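Local atomic coordinates of bifunctional protein PutA (Bdellovibrio bacteriovorus, PDB entry 5UR2), a protein that probably catalyses the two-step oxidation of L-proline to L-glutamate, pairing an FAD-dependent proline dehydrogenase with an NAD+-dependent L-glutamate gamma-semialdehyde dehydrogenase. Residues G595-F600 with P644-A649; A639-P644 with K665-S670. All coordinates share one frame; numbering follows the deposited sequence.

Interaction 1 (G595-F600 with P644-A649); sequences GEAIDF and PLAILA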
ATOM      1  N   GLY B 595     -26.166   2.396   5.380  1.00 16.02           N
ATOM      2  CA  GLY B 595     -25.320   1.631   4.472  1.00 16.86           C
ATOM      3  C   GLY B 595     -23.862   2.050   4.556  1.00 15.84           C
ATOM      4  O   GLY B 595     -22.958   1.208   4.574  1.00 21.09           O
ATOM      5  N   GLU B 596     -23.618   3.357   4.609  1.00 17.03           N
ATOM      6  CA  GLU B 596     -22.249   3.843   4.741  1.00 16.48           C
ATOM      7  C   GLU B 596     -21.629   3.379   6.057  1.00 17.14           C
ATOM      8  O   GLU B 596     -20.453   2.992   6.083  1.00 15.16           O
ATOM      9  CB  GLU B 596     -22.220   5.371   4.613  1.00 15.90           C
ATOM     10  CG  GLU B 596     -20.804   5.988   4.536  1.00 26.25           C
ATOM     11  CD  GLU B 596     -20.805   7.518   4.375  1.00 31.83           C
ATOM     12  OE1 GLU B 596     -20.007   8.183   5.044  1.00 41.66           O
ATOM     13  OE2 GLU B 596     -21.579   8.059   3.572  1.00 36.36           O
ATOM     14  N   ALA B 597     -22.409   3.378   7.154  1.00 17.43           N
ATOM     15  CA  ALA B 597     -21.871   2.933   8.441  1.00 16.04           C
ATOM     16  C   ALA B 597     -21.473   1.472   8.386  1.00 17.12           C
ATOM     17  O   ALA B 597     -20.400   1.091   8.867  1.00 16.26           O
ATOM     18  CB  ALA B 597     -22.884   3.154   9.576  1.00 15.17           C
ATOM     19  N   ILE B 598     -22.326   0.640   7.799  1.00 16.79           N
ATOM     20  CA  ILE B 598     -21.989  -0.766   7.612  1.00 21.51           C
ATOM     21  C   ILE B 598     -20.745  -0.897   6.742  1.00 18.82           C
ATOM     22  O   ILE B 598     -19.845  -1.698   7.029  1.00 15.95           O
ATOM     23  CB  ILE B 598     -23.195  -1.501   7.010  1.00 13.54           C
ATOM     24  CG1 ILE B 598     -24.314  -1.538   8.045  1.00 13.26           C
ATOM     25  CG2 ILE B 598     -22.824  -2.937   6.504  1.00 12.99           C
ATOM     26  CD1 ILE B 598     -25.690  -1.886   7.456  1.00 24.46           C
ATOM     27  N   ASP B 599     -20.664  -0.085   5.689  1.00 13.93           N
ATOM     28  CA  ASP B 599     -19.527  -0.141   4.778  1.00 16.12           C
ATOM     29  C   ASP B 599     -18.219   0.175   5.494  1.00 15.00           C
ATOM     30  O   ASP B 599     -17.208  -0.487   5.249  1.00 21.64           O
ATOM     31  CB  ASP B 599     -19.731   0.822   3.599  1.00 12.88           C
ATOM     32  CG  ASP B 599     -20.745   0.314   2.574  1.00 17.29           C
ATOM     33  OD1 ASP B 599     -21.106  -0.896   2.611  1.00 20.64           O
ATOM     34  OD2 ASP B 599     -21.158   1.132   1.699  1.00 12.98           O
ATOM     35  N   PHE B 600     -18.211   1.211   6.347  1.00 20.23           N
ATOM     36  CA  PHE B 600     -17.003   1.545   7.112  1.00 21.26           C
ATOM     37  C   PHE B 600     -16.548   0.359   7.957  1.00 19.27           C
ATOM     38  O   PHE B 600     -15.362  -0.007   7.961  1.00 16.36           O
ATOM     39  CB  PHE B 600     -17.257   2.771   8.005  1.00 14.38           C
ATOM     40  CG  PHE B 600     -17.157   4.105   7.290  1.00 14.34           C
ATOM     41  CD1 PHE B 600     -16.113   4.367   6.400  1.00 14.21           C
ATOM     42  CD2 PHE B 600     -18.091   5.103   7.535  1.00 16.69           C
ATOM     43  CE1 PHE B 600     -16.010   5.597   5.747  1.00 14.72           C
ATOM     44  CE2 PHE B 600     -18.006   6.357   6.882  1.00 13.68           C
ATOM     45  CZ  PHE B 600     -16.959   6.591   5.985  1.00 22.65           C
ATOM     46  N   PRO B 644     -25.077  11.091  10.929  1.00 20.77           N
ATOM     47  CA  PRO B 644     -24.948  10.905  12.386  1.00 19.54           C
ATOM     48  C   PRO B 644     -24.519   9.512  12.815  1.00 22.57           C
ATOM     49  O   PRO B 644     -23.966   9.385  13.912  1.00 23.97           O
ATOM     50  CB  PRO B 644     -26.347  11.264  12.911  1.00 24.40           C
ATOM     51  CG  PRO B 644     -27.264  11.009  11.748  1.00 29.82           C
ATOM     52  CD  PRO B 644     -26.471  11.326  10.507  1.00 26.45           C
ATOM     53  N   LEU B 645     -24.736   8.469  12.010  1.00 18.89           N
ATOM     54  CA  LEU B 645     -24.194   7.151  12.345  1.00 14.70           C
ATOM     55  C   LEU B 645     -22.931   6.833  11.557  1.00 21.36           C
ATOM     56  O   LEU B 645     -21.962   6.320  12.132  1.00 19.91           O
ATOM     57  CB  LEU B 645     -25.230   6.038  12.102  1.00 14.61           C
ATOM     58  CG  LEU B 645     -24.900   4.596  12.537  1.00 17.11           C
ATOM     59  CD1 LEU B 645     -24.869   4.484  14.077  1.00 15.76           C
ATOM     60  CD2 LEU B 645     -25.841   3.562  11.936  1.00 14.31           C
ATOM     61  N   ALA B 646     -22.921   7.155  10.257  1.00 21.13           N
ATOM     62  CA  ALA B 646     -21.870   6.683   9.358  1.00 27.93           C
ATOM     63  C   ALA B 646     -20.505   7.271   9.722  1.00 19.48           C
ATOM     64  O   ALA B 646     -19.536   6.532   9.919  1.00 17.91           O
ATOM     65  CB  ALA B 646     -22.238   6.997   7.900  1.00 13.96           C
ATOM     66  N   ILE B 647     -20.396   8.601   9.796  1.00 19.18           N
ATOM     67  CA  ILE B 647     -19.087   9.209  10.027  1.00 18.03           C
ATOM     68  C   ILE B 647     -18.567   8.842  11.418  1.00 18.71           C
ATOM     69  O   ILE B 647     -17.428   8.393  11.577  1.00 20.81           O
ATOM     70  CB  ILE B 647     -19.156  10.729   9.809  1.00 19.19           C
ATOM     71  CG1 ILE B 647     -19.354  11.014   8.308  1.00 23.46           C
ATOM     72  CG2 ILE B 647     -17.892  11.397  10.362  1.00 15.86           C
ATOM     73  CD1 ILE B 647     -19.386  12.507   7.903  1.00 22.00           C
ATOM     74  N   LEU B 648     -19.419   8.984  12.430  1.00 17.47           N
ATOM     75  CA  LEU B 648     -19.089   8.542  13.776  1.00 19.97           C
ATOM     76  C   LEU B 648     -18.644   7.077  13.790  1.00 22.02           C
ATOM     77  O   LEU B 648     -17.604   6.742  14.368  1.00 19.04           O
ATOM     78  CB  LEU B 648     -20.301   8.760  14.693  1.00 14.91           C
ATOM     79  CG  LEU B 648     -20.181   8.214  16.115  1.00 19.21           C
ATOM     80  CD1 LEU B 648     -19.063   8.914  16.884  1.00 18.87           C
ATOM     81  CD2 LEU B 648     -21.510   8.292  16.853  1.00 23.13           C
ATOM     82  N   ALA B 649     -19.406   6.189  13.139  1.00 21.55           N
ATOM     83  CA  ALA B 649     -19.026   4.768  13.143  1.00 17.94           C
ATOM     84  C   ALA B 649     -17.696   4.523  12.427  1.00 16.98           C
ATOM     85  O   ALA B 649     -16.880   3.704  12.874  1.00 20.37           O
ATOM     86  CB  ALA B 649     -20.119   3.915  12.509  1.00 23.01           C
TER
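Leu-645 and Ala-646, which both rest on Ala-597, donate their backbone N-H groups to one carboxylate oxygen, OD2 of Asp-593, a turn earlier on helix 587-611. The start of helix 646-657 is thereby fastened to that helix. This is helix-on-helix packing in the Rossmann-like half of the aldehyde dehydrogenase module, where helix 646-657 forms the crossover between parallel strands 623-638 and 661-665. Small residues let the backbones come very close: the CA atoms of Ala-597 and Ala-646 are 3.9 Å apart. The methyl of Ala-597 points into the partner, its CB 3.7 Å from CA of Ala-646, and CD2 of Leu-645 closes over it from one side at 3.8 Å.

Glu-596 lies alongside the methyl of Ala-646. Its CG is turned opposite the backbone N (chi1 -172°) and the chain beyond is extended, so that CG, CD and OE1 follow CB along that one methyl, all four at 3.7 to 3.8 Å from Ala-646 CB. A turn further on, Phe-600 leans its ring against the carbonyl of Ala-646, with CD2 3.1 Å from Ala-646 O. The oxygen meets the ring obliquely, a tight contact in a buried setting. Elsewhere the same phenyl group touches Val-938.

Ile-647 sets off away from helix 587-611, and its side chain comes to about 5 Å, side chain to side chain, from that of Glu-746, a predicted active-site residue. Met-568 of helix 554-570 touches both Ala-597 and Ala-649, whose CB atoms meet at 4.1 Å.

Interaction 2 (A639-P644 with K665-S670); sequences APWNFP and KPAEQS
Trp-641 holds CG between its backbone N and carbonyl carbon (chi1 47°), and Ser-670 places OG in the same way; Gln-669 bends at chi2 (90°). These rotations set the amide against the indole and the hydroxyl against CA and CB of Trp-641. CG of Gln-669 sits over one face of the indole, and the amide beyond it is tilted 48° from the ring plane, with OE1 3.4 Å from CD1 of Trp-641. At the other end of the amide, NE2 is hydrogen-bonded to OD2 of Asp-824, which helps fix its rotation. At the indole edge, near its plane, lies the methyl of Ala-667, whose CB is 3.9 Å from CB of Trp-641. OG of Ser-670 is 3.2 Å from CA of Trp-641, and CB of the same serine packs on CB of Pro-644 at 3.6 Å.

No direct hydrogen bond joins segments 639-644 and 665-670; water does much of the polar work. Water 1 donates to the carbonyl oxygens of Ala-639 and Lys-665, at 2.7 Å from each O. Water 2 accepts the N-H of Ala-667, 3.0 Å from N, and lies beside the carbonyl of Pro-640, while water 3 sits among Pro-644 O, Ser-670 O and Ser-670 OG. A type I turn from Ala-667 to Ser-670 shapes the second loop.

The pair joins the PWNFP sequence of aldehyde dehydrogenases to the KPAE sequence, which in relatives borders the NAD+ site; Pro-640 is about 7 Å, side chain to side chain, from the predicted active-site Cys-780. Both loops leave the ends of neighbouring parallel strands, 623-638 and 661-665, and lead into helices 646-657 and 671-684, while Val-583 of helix 572-583 touches both Pro-644 and Ser-670.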
ATOM      1  N   ALA B 639     -17.440  13.869  16.456  1.00 21.79           N
ATOM      2  CA  ALA B 639     -18.151  13.534  15.235  1.00 25.87           C
ATOM      3  C   ALA B 639     -19.253  14.544  14.948  1.00 25.09           C
ATOM      4  O   ALA B 639     -19.790  15.171  15.865  1.00 20.54           O
ATOM      5  CB  ALA B 639     -18.764  12.128  15.315  1.00 17.02           C
ATOM      6  N   PRO B 640     -19.616  14.717  13.691  1.00 22.86           N
ATOM      7  CA  PRO B 640     -20.662  15.691  13.346  1.00 20.79           C
ATOM      8  C   PRO B 640     -22.059  15.091  13.426  1.00 23.48           C
ATOM      9  O   PRO B 640     -22.219  13.913  13.770  1.00 21.65           O
ATOM     10  CB  PRO B 640     -20.302  16.078  11.909  1.00 19.82           C
ATOM     11  CG  PRO B 640     -19.800  14.778  11.341  1.00 21.99           C
ATOM     12  CD  PRO B 640     -19.037  14.087  12.497  1.00 22.12           C
ATOM     13  N   TRP B 641     -23.079  15.906  13.136  1.00 28.02           N
ATOM     14  CA  TRP B 641     -24.468  15.460  13.166  1.00 28.52           C
ATOM     15  C   TRP B 641     -25.035  15.131  11.791  1.00 27.22           C
ATOM     16  O   TRP B 641     -26.095  14.500  11.720  1.00 20.84           O
ATOM     17  CB  TRP B 641     -25.360  16.526  13.829  1.00 26.54           C
ATOM     18  CG  TRP B 641     -25.096  17.897  13.293  1.00 26.58           C
ATOM     19  CD1 TRP B 641     -24.280  18.857  13.840  1.00 20.57           C
ATOM     20  CD2 TRP B 641     -25.614  18.455  12.073  1.00 18.18           C
ATOM     21  NE1 TRP B 641     -24.278  19.986  13.043  1.00 18.72           N
ATOM     22  CE2 TRP B 641     -25.076  19.758  11.948  1.00 22.70           C
ATOM     23  CE3 TRP B 641     -26.468  17.976  11.069  1.00 23.44           C
ATOM     24  CZ2 TRP B 641     -25.368  20.583  10.865  1.00 18.87           C
ATOM     25  CZ3 TRP B 641     -26.762  18.794   9.996  1.00 23.30           C
ATOM     26  CH2 TRP B 641     -26.211  20.087   9.900  1.00 20.91           C
ATOM     27  N   ASN B 642     -24.392  15.561  10.694  1.00 25.36           N
ATOM     28  CA  ASN B 642     -25.082  15.493   9.403  1.00 25.82           C
ATOM     29  C   ASN B 642     -25.063  14.098   8.784  1.00 26.11           C
ATOM     30  O   ASN B 642     -25.937  13.781   7.970  1.00 23.19           O
ATOM     31  CB  ASN B 642     -24.517  16.523   8.429  1.00 22.73           C
ATOM     32  CG  ASN B 642     -23.115  16.206   7.983  1.00 27.15           C
ATOM     33  OD1 ASN B 642     -22.320  15.635   8.728  1.00 24.58           O
ATOM     34  ND2 ASN B 642     -22.787  16.613   6.762  1.00 29.59           N
ATOM     35  N   PHE B 643     -24.072  13.268   9.103  1.00 22.75           N
ATOM     36  CA  PHE B 643     -24.114  11.834   8.808  1.00 23.92           C
ATOM     37  C   PHE B 643     -23.987  11.144  10.158  1.00 24.20           C
ATOM     38  O   PHE B 643     -22.908  10.645  10.513  1.00 22.99           O
ATOM     39  CB  PHE B 643     -23.027  11.403   7.825  1.00 24.69           C
ATOM     40  CG  PHE B 643     -23.278  11.860   6.418  1.00 23.76           C
ATOM     41  CD1 PHE B 643     -22.926  13.139   6.020  1.00 25.83           C
ATOM     42  CD2 PHE B 643     -23.879  11.015   5.496  1.00 27.50           C
ATOM     43  CE1 PHE B 643     -23.169  13.578   4.720  1.00 23.52           C
ATOM     44  CE2 PHE B 643     -24.125  11.440   4.190  1.00 26.27           C
ATOM     45  CZ  PHE B 643     -23.770  12.736   3.809  1.00 25.25           C
ATOM     46  N   PRO B 644     -25.077  11.091  10.929  1.00 20.77           N
ATOM     47  CA  PRO B 644     -24.948  10.905  12.386  1.00 19.54           C
ATOM     48  C   PRO B 644     -24.519   9.512  12.815  1.00 22.57           C
ATOM     49  O   PRO B 644     -23.966   9.385  13.912  1.00 23.97           O
ATOM     50  CB  PRO B 644     -26.347  11.264  12.911  1.00 24.40           C
ATOM     51  CG  PRO B 644     -27.264  11.009  11.748  1.00 29.82           C
ATOM     52  CD  PRO B 644     -26.471  11.326  10.507  1.00 26.45           C
ATOM     53  N   LYS B 665     -17.296  11.607  21.558  1.00 20.59           N
ATOM     54  CA  LYS B 665     -18.067  12.771  21.973  1.00 22.22           C
ATOM     55  C   LYS B 665     -18.994  13.133  20.820  1.00 24.31           C
ATOM     56  O   LYS B 665     -18.602  13.873  19.908  1.00 23.83           O
ATOM     57  CB  LYS B 665     -17.132  13.937  22.306  1.00 22.08           C
ATOM     58  CG  LYS B 665     -17.618  14.846  23.419  1.00 18.12           C
ATOM     59  CD  LYS B 665     -18.937  15.511  23.094  1.00 21.56           C
ATOM     60  CE  LYS B 665     -18.774  16.554  22.002  1.00 23.59           C
ATOM     61  NZ  LYS B 665     -20.057  17.246  21.673  1.00 26.82           N
ATOM     62  N   PRO B 666     -20.219  12.633  20.804  1.00 22.52           N
ATOM     63  CA  PRO B 666     -21.113  12.901  19.669  1.00 19.16           C
ATOM     64  C   PRO B 666     -21.641  14.328  19.695  1.00 22.33           C
ATOM     65  O   PRO B 666     -21.620  15.016  20.718  1.00 24.14           O
ATOM     66  CB  PRO B 666     -22.251  11.894  19.881  1.00 20.12           C
ATOM     67  CG  PRO B 666     -22.321  11.778  21.412  1.00 20.04           C
ATOM     68  CD  PRO B 666     -20.873  11.857  21.874  1.00 17.37           C
ATOM     69  N   ALA B 667     -22.128  14.763  18.538  1.00 22.80           N
ATOM     70  CA  ALA B 667     -22.766  16.072  18.417  1.00 24.61           C
ATOM     71  C   ALA B 667     -24.075  16.129  19.209  1.00 23.53           C
ATOM     72  O   ALA B 667     -24.854  15.175  19.212  1.00 30.11           O
ATOM     73  CB  ALA B 667     -23.032  16.378  16.940  1.00 26.36           C
ATOM     74  N   GLU B 668     -24.331  17.270  19.868  1.00 21.46           N
ATOM     75  CA  GLU B 668     -25.536  17.392  20.690  1.00 24.00           C
ATOM     76  C   GLU B 668     -26.806  17.242  19.858  1.00 30.06           C
ATOM     77  O   GLU B 668     -27.866  16.906  20.404  1.00 31.45           O
ATOM     78  CB  GLU B 668     -25.574  18.750  21.418  1.00 27.17           C
ATOM     79  CG  GLU B 668     -25.171  19.929  20.539  1.00 39.87           C
ATOM     80  CD  GLU B 668     -25.183  21.266  21.267  1.00 52.11           C
ATOM     81  OE1 GLU B 668     -24.391  21.405  22.223  1.00 56.59           O
ATOM     82  OE2 GLU B 668     -25.973  22.174  20.884  1.00 53.39           O
ATOM     83  N   GLN B 669     -26.726  17.493  18.553  1.00 25.53           N
ATOM     84  CA  GLN B 669     -27.901  17.380  17.704  1.00 29.53           C
ATOM     85  C   GLN B 669     -28.251  15.938  17.374  1.00 29.97           C
ATOM     86  O   GLN B 669     -29.408  15.657  17.040  1.00 29.01           O
ATOM     87  CB  GLN B 669     -27.677  18.162  16.410  1.00 26.19           C
ATOM     88  CG  GLN B 669     -27.484  19.652  16.615  1.00 23.05           C
ATOM     89  CD  GLN B 669     -26.020  20.061  16.810  1.00 27.15           C
ATOM     90  OE1 GLN B 669     -25.145  19.228  17.096  1.00 23.96           O
ATOM     91  NE2 GLN B 669     -25.753  21.365  16.662  1.00 20.86           N
ATOM     92  N   SER B 670     -27.304  15.011  17.524  1.00 24.90           N
ATOM     93  CA  SER B 670     -27.491  13.653  17.045  1.00 19.39           C
ATOM     94  C   SER B 670     -27.022  12.611  18.067  1.00 21.53           C
ATOM     95  O   SER B 670     -26.583  11.517  17.693  1.00 19.05           O
ATOM     96  CB  SER B 670     -26.789  13.474  15.693  1.00 23.20           C
ATOM     97  OG  SER B 670     -25.407  13.777  15.770  1.00 20.35           O
TER
HETATM   98  O   HOH W   1     -19.377  16.043  18.427  1.00 21.92           O
HETATM   99  O   HOH W   2     -21.886  12.701  16.370  1.00 23.46           O
HETATM  100  O   HOH W   3     -24.310  11.049  15.991  1.00 29.63           O

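How the interactions relate
From the N terminus the segments come in the order 595-600, 639-644, 644-649 and 665-670, so the two contacts cross rather than nest. Interaction 1 closes a loop of 43 residues, through strand 623-638, and brings helix 646-657 back onto helix 587-611. Interaction 2 closes a shorter one of 20 residues, helix 646-657 and strand 661-665, joining the exits of two adjacent strands. Pro-644 belongs to both. Further packing links them: Leu-648 CD1 lies 3.6 Å from Ala-639 CB, and Ile-647 CG2 is equally near Pro-640 CD. Helix 587-611, the crossover helix 646-657 and the two strand-end loops are thus tied together within the aldehyde dehydrogenase family region.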